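Local coordinates for activator of 2-hydroxyisocaproyl-CoA dehydratase (Clostridium difficile, PDB 4EHU), which passes an electron from its [4Fe-4S] cluster to (R)-2-hydroxyisocaproyl-CoA dehydratase as it hydrolyses ATP, activating that enzyme for L-leucine fermentation, at residues A[1-6]-A[250-255]; A[14-19]-A[240-245]. All coordinates share one frame; numbering follows the deposited sequence.

Overall arrangement
Both contacts pack helix 243-261 against the first two strands of the five-stranded sheet in one half of this actin-like fold, and both are buried. Interaction 1 (1-6 with 250-255) joins the helix farther along to strand 2-8, its centre about 19 Å from the centre of the chain; interaction 2 (14-19 with 240-245) has its centre about 10 Å from the same point, where the helix starts beside strand 13-19. The strands probably hydrogen-bond directly, Thr-3 O with Leu-18 N and Gly-5 O with Val-16 N. Interaction 1 is mainly apolar and opens to partly exposed residues at its Met-1/Phe-253 end, whereas two residues of interaction 2 hold nucleotide phosphate.

Interaction 1 of 2, residues A[1-6]-A[250-255]; sequences MYTMGL and LYAFDE
Thr-3 OG1 hydrogen-bonds to the carbonyl oxygen of Ala-249, just before the helical turn on which Ala-252 and Phe-253 pack against the same threonine. This is the helix-on-sheet layer of the actin fold: strand 2-8, the middle strand of a five-stranded sheet, carries the middle of helix 243-261 across one face. The axes of 2-6 and 250-255 run at 139° to each other, so the two elements head broadly in opposing directions. Thr-3 and Phe-253 have the nearest CA atoms of the pair, 5.8 Å apart.

With chi1 at 60°, the hydroxyl of Thr-3 turns to the Ala-249 carbonyl while CG2 lies beside the threonine's own backbone N. From there CG2 sits on the helix backbone, 3.6 Å from Phe-253 N. The methyl of Ala-252 points at the strand and wedges against it: its CB is 3.6 Å from Thr-3 CB and 3.7 Å from Met-4 O. The small side chain is consistent with an axis-to-axis approach of only 6.8 Å between 2-6 and 250-255.

Alternate strand residues face the other way. Met-4 turns its back on helix 243-261 and packs on Leu-43, Leu-46 and Tyr-47 of helix 38-50, which lies over the sheet's opposite face. On the far side of the C-terminal helix, Leu-250 and Tyr-251 reach helix 79-90, and Asp-254 makes a salt bridge with Arg-85.

At the more exposed end, Met-1 and Phe-253 form a Met-aromatic contact, their side chains crossing at about a right angle. The methionine chain bends at its last torsion, and its sulfur approaches the ring obliquely: Met-1 SD lies 3.8 Å from Phe-253 CD1 and 4.1 Å from Phe-253 CE1.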
# COMPACT_ATOMS: atom_id res chain seq x y z
N MET A 1 -12.60 -6.45 43.89
CA MET A 1 -11.23 -6.36 43.30
C MET A 1 -11.31 -5.61 41.98
O MET A 1 -12.36 -5.59 41.35
CB MET A 1 -10.66 -7.76 43.05
CG MET A 1 -11.14 -8.38 41.72
SD MET A 1 -10.08 -9.71 41.14
CE MET A 1 -10.03 -10.75 42.61
N TYR A 2 -10.21 -5.01 41.57
CA TYR A 2 -10.14 -4.42 40.23
C TYR A 2 -9.03 -5.07 39.43
O TYR A 2 -7.98 -5.38 39.97
CB TYR A 2 -9.88 -2.92 40.31
CG TYR A 2 -10.96 -2.16 41.02
CD1 TYR A 2 -12.08 -1.71 40.34
CD2 TYR A 2 -10.88 -1.91 42.40
CE1 TYR A 2 -13.08 -1.01 40.99
CE2 TYR A 2 -11.87 -1.21 43.05
CZ TYR A 2 -12.97 -0.77 42.34
OH TYR A 2 -13.97 -0.08 42.99
N THR A 3 -9.27 -5.27 38.14
CA THR A 3 -8.19 -5.64 37.23
C THR A 3 -8.17 -4.66 36.06
O THR A 3 -9.14 -3.94 35.82
CB THR A 3 -8.35 -7.07 36.71
OG1 THR A 3 -9.59 -7.20 36.00
CG2 THR A 3 -8.28 -8.05 37.91
N MET A 4 -7.06 -4.62 35.34
CA MET A 4 -6.91 -3.69 34.22
C MET A 4 -6.39 -4.40 32.98
O MET A 4 -5.53 -5.26 33.07
CB MET A 4 -5.93 -2.58 34.61
CG MET A 4 -5.76 -1.51 33.55
SD MET A 4 -4.73 -0.15 34.11
CE MET A 4 -5.93 0.84 35.00
N GLY A 5 -6.94 -4.01 31.83
CA GLY A 5 -6.46 -4.45 30.53
C GLY A 5 -5.98 -3.25 29.72
O GLY A 5 -6.63 -2.21 29.71
N LEU A 6 -4.82 -3.39 29.08
CA LEU A 6 -4.28 -2.36 28.20
C LEU A 6 -4.07 -2.98 26.84
O LEU A 6 -3.52 -4.07 26.74
CB LEU A 6 -2.95 -1.83 28.73
CG LEU A 6 -3.00 -1.01 30.02
CD1 LEU A 6 -1.59 -0.69 30.48
CD2 LEU A 6 -3.81 0.26 29.82
N LEU A 250 -10.13 -9.21 31.47
CA LEU A 250 -10.76 -10.47 31.87
C LEU A 250 -9.69 -11.54 32.13
O LEU A 250 -9.81 -12.32 33.08
CB LEU A 250 -11.74 -10.94 30.80
CG LEU A 250 -13.05 -10.17 30.79
CD1 LEU A 250 -13.75 -10.33 29.42
CD2 LEU A 250 -13.95 -10.67 31.91
N TYR A 251 -8.65 -11.58 31.30
CA TYR A 251 -7.54 -12.49 31.58
C TYR A 251 -6.86 -12.06 32.86
O TYR A 251 -6.34 -12.88 33.58
CB TYR A 251 -6.52 -12.53 30.44
CG TYR A 251 -6.98 -13.40 29.31
CD1 TYR A 251 -7.26 -14.74 29.51
CD2 TYR A 251 -7.16 -12.87 28.04
CE1 TYR A 251 -7.71 -15.53 28.49
CE2 TYR A 251 -7.57 -13.65 27.01
CZ TYR A 251 -7.86 -14.98 27.23
OH TYR A 251 -8.30 -15.76 26.19
N ALA A 252 -6.86 -10.76 33.13
CA ALA A 252 -6.25 -10.26 34.37
C ALA A 252 -7.05 -10.73 35.57
O ALA A 252 -6.49 -11.09 36.61
CB ALA A 252 -6.18 -8.73 34.33
N PHE A 253 -8.38 -10.71 35.43
CA PHE A 253 -9.27 -11.25 36.44
C PHE A 253 -9.00 -12.74 36.64
O PHE A 253 -8.95 -13.20 37.78
CB PHE A 253 -10.73 -11.00 36.04
CG PHE A 253 -11.74 -11.67 36.94
CD1 PHE A 253 -12.04 -11.13 38.19
CD2 PHE A 253 -12.39 -12.81 36.53
CE1 PHE A 253 -12.98 -11.73 39.01
CE2 PHE A 253 -13.33 -13.42 37.34
CZ PHE A 253 -13.63 -12.88 38.58
N ASP A 254 -8.80 -13.49 35.55
CA ASP A 254 -8.49 -14.91 35.68
C ASP A 254 -7.26 -15.09 36.54
O ASP A 254 -7.22 -15.97 37.39
CB ASP A 254 -8.19 -15.57 34.34
CG ASP A 254 -9.41 -15.72 33.46
OD1 ASP A 254 -10.55 -15.51 33.94
OD2 ASP A 254 -9.22 -16.06 32.28
N GLU A 255 -6.24 -14.29 36.27
CA GLU A 255 -4.99 -14.35 37.02
C GLU A 255 -5.23 -14.07 38.49
O GLU A 255 -4.67 -14.74 39.36
CB GLU A 255 -3.98 -13.33 36.47
CG GLU A 255 -3.45 -13.68 35.11
CD GLU A 255 -2.62 -14.95 35.13
OE1 GLU A 255 -1.80 -15.12 36.06
OE2 GLU A 255 -2.82 -15.78 34.23

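Interaction 2 of 2, residues A[14-19]-A[240-245]; sequences KGVILK and PQLTGA. With ANP (phosphoaminophosphonic acid-adenylate ester), chain D.
Lys-14 and Gln-241 meet side by side and converge on one phosphate oxygen of the bound ATP analogue ADPNP, O1A of the alpha phosphate. Lys-14 NZ donates to ANP O1A and to ANP O2B, each at 2.8 Å, bridging the alpha and beta phosphates, and it has a further partner in Ala-12 O. Gln-241 NE2 donates to ANP O1A at 2.9 Å along a nearly straight N-H...O line of 170°. Its other amide atom, OE1, accepts from Arg-218, which would hold the NE2 end of the amide towards the phosphate. The glutamine reaches out as an extended chain, whereas the lysine folds, bent at chi2 (76°) and chi3 (70°), before its last bond straightens towards the phosphates.

Van der Waals contacts steady that folded chain. Lys-14 CG lies 3.4 Å from the backbone oxygen Gln-241 O, and Lys-14 CD approaches Gln-241 CG at 4.1 Å, so the aliphatic part of the lysine runs along the turn that leads into helix 243-261.

Farther from the nucleotide the contact is mostly apolar. Ala-245 points its methyl at strand 13-19, with CB 3.7 Å from Val-16 CG2. Leu-242 brings in one branch, its CD2 being 3.8 Å from Lys-14 CB and also touching Gly-15 O. Gly-15 and Ala-245 have the nearest CA atoms, at 5.4 Å.

In this actin-type ATPase, strand 13-19 follows the phosphate-binding loop that includes Ser-10, Thr-11 and Ala-12. Binding of the alpha and beta phosphates probably ties the hairpin of strands 2-8 and 13-19 to the turn before helix 243-261. The lysine's positive charge, with the glutamine N-H, would offset negative charge shared by those two phosphates.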
# COMPACT_ATOMS: atom_id res chain seq x y z
N LYS A 14 -5.63 1.63 24.32
CA LYS A 14 -6.93 1.42 24.94
C LYS A 14 -6.76 0.79 26.31
O LYS A 14 -5.91 -0.07 26.49
CB LYS A 14 -7.80 0.51 24.07
CG LYS A 14 -8.36 1.16 22.81
CD LYS A 14 -7.30 1.32 21.69
CE LYS A 14 -6.90 -0.03 21.08
NZ LYS A 14 -6.06 0.09 19.84
N GLY A 15 -7.58 1.23 27.27
CA GLY A 15 -7.52 0.69 28.62
C GLY A 15 -8.91 0.46 29.20
O GLY A 15 -9.84 1.19 28.91
N VAL A 16 -9.03 -0.58 30.03
CA VAL A 16 -10.28 -0.87 30.73
C VAL A 16 -9.93 -1.24 32.16
O VAL A 16 -8.97 -1.97 32.38
CB VAL A 16 -11.00 -2.08 30.10
CG1 VAL A 16 -12.12 -2.56 31.00
CG2 VAL A 16 -11.55 -1.71 28.69
N ILE A 17 -10.69 -0.70 33.12
CA ILE A 17 -10.66 -1.21 34.49
C ILE A 17 -11.96 -1.98 34.71
O ILE A 17 -13.06 -1.45 34.48
CB ILE A 17 -10.53 -0.09 35.55
CG1 ILE A 17 -9.18 0.61 35.42
CG2 ILE A 17 -10.68 -0.69 36.96
CD1 ILE A 17 -8.94 1.71 36.43
N LEU A 18 -11.82 -3.22 35.15
CA LEU A 18 -12.95 -4.13 35.33
C LEU A 18 -13.08 -4.47 36.81
O LEU A 18 -12.09 -4.77 37.47
CB LEU A 18 -12.70 -5.40 34.52
CG LEU A 18 -13.78 -6.48 34.46
CD1 LEU A 18 -14.97 -6.01 33.61
CD2 LEU A 18 -13.18 -7.74 33.85
N LYS A 19 -14.30 -4.42 37.32
CA LYS A 19 -14.56 -4.70 38.73
C LYS A 19 -15.15 -6.10 38.88
O LYS A 19 -16.16 -6.42 38.25
CB LYS A 19 -15.54 -3.67 39.30
CG LYS A 19 -15.69 -3.71 40.83
CD LYS A 19 -16.72 -2.69 41.29
CE LYS A 19 -16.94 -2.77 42.80
NZ LYS A 19 -17.90 -1.74 43.27
N PRO A 240 -16.61 -1.09 20.40
CA PRO A 240 -15.83 -1.99 19.53
C PRO A 240 -14.32 -1.79 19.59
O PRO A 240 -13.58 -2.76 19.44
CB PRO A 240 -16.32 -1.62 18.12
CG PRO A 240 -16.85 -0.21 18.28
CD PRO A 240 -17.48 -0.18 19.64
N GLN A 241 -13.86 -0.57 19.82
CA GLN A 241 -12.42 -0.30 19.84
C GLN A 241 -11.76 -0.82 21.13
O GLN A 241 -10.54 -0.92 21.21
CB GLN A 241 -12.17 1.20 19.71
CG GLN A 241 -10.71 1.56 19.44
CD GLN A 241 -10.55 3.01 19.09
OE1 GLN A 241 -11.45 3.83 19.31
NE2 GLN A 241 -9.39 3.35 18.53
N LEU A 242 -12.58 -1.18 22.11
CA LEU A 242 -12.09 -1.55 23.44
C LEU A 242 -12.15 -3.04 23.76
O LEU A 242 -11.85 -3.42 24.90
CB LEU A 242 -12.92 -0.79 24.48
CG LEU A 242 -12.58 0.69 24.63
CD1 LEU A 242 -13.75 1.45 25.24
CD2 LEU A 242 -11.31 0.89 25.46
N THR A 243 -12.53 -3.88 22.80
CA THR A 243 -12.72 -5.29 23.13
C THR A 243 -11.42 -6.00 23.49
O THR A 243 -11.42 -6.97 24.27
CB THR A 243 -13.41 -6.07 22.00
OG1 THR A 243 -12.76 -5.78 20.76
CG2 THR A 243 -14.89 -5.65 21.88
N GLY A 244 -10.32 -5.50 22.93
CA GLY A 244 -9.01 -6.09 23.22
C GLY A 244 -8.63 -5.77 24.67
O GLY A 244 -8.14 -6.63 25.41
N ALA A 245 -8.84 -4.53 25.07
CA ALA A 245 -8.54 -4.13 26.45
C ALA A 245 -9.46 -4.84 27.44
O ALA A 245 -9.04 -5.20 28.54
CB ALA A 245 -8.66 -2.62 26.60
PG ANP D . -3.68 -2.60 15.06
O1G ANP D . -2.27 -2.79 15.60
O2G ANP D . -4.65 -3.50 15.78
O3G ANP D . -3.76 -2.72 13.59
PB ANP D . -4.95 -0.37 16.68
O1B ANP D . -4.24 0.77 17.37
O2B ANP D . -5.48 -1.48 17.59
N3B ANP D . -3.94 -0.93 15.39
PA ANP D . -7.70 0.56 16.53
O1A ANP D . -7.51 1.33 17.79
O2A ANP D . -8.46 -0.75 16.52
O3A ANP D . -6.24 0.24 15.90
O5' ANP D . -8.30 1.46 15.35
C5' ANP D . -7.60 2.62 14.89
C4' ANP D . -8.47 3.36 13.89
O4' ANP D . -9.88 3.35 14.07
C3' ANP D . -8.01 4.51 13.01
O3' ANP D . -7.06 4.05 12.03
C2' ANP D . -9.33 5.03 12.42
O2' ANP D . -9.49 4.71 11.03
C1' ANP D . -10.45 4.35 13.22
N9 ANP D . -11.18 5.27 14.11
C8 ANP D . -10.74 5.77 15.29
N7 ANP D . -11.70 6.53 15.87
C5 ANP D . -12.77 6.50 15.04
C6 ANP D . -14.13 7.06 15.05
N6 ANP D . -14.50 7.86 16.08
N1 ANP D . -14.94 6.77 14.01
C2 ANP D . -14.57 5.98 12.99
N3 ANP D . -13.35 5.44 12.92
C4 ANP D . -12.44 5.65 13.90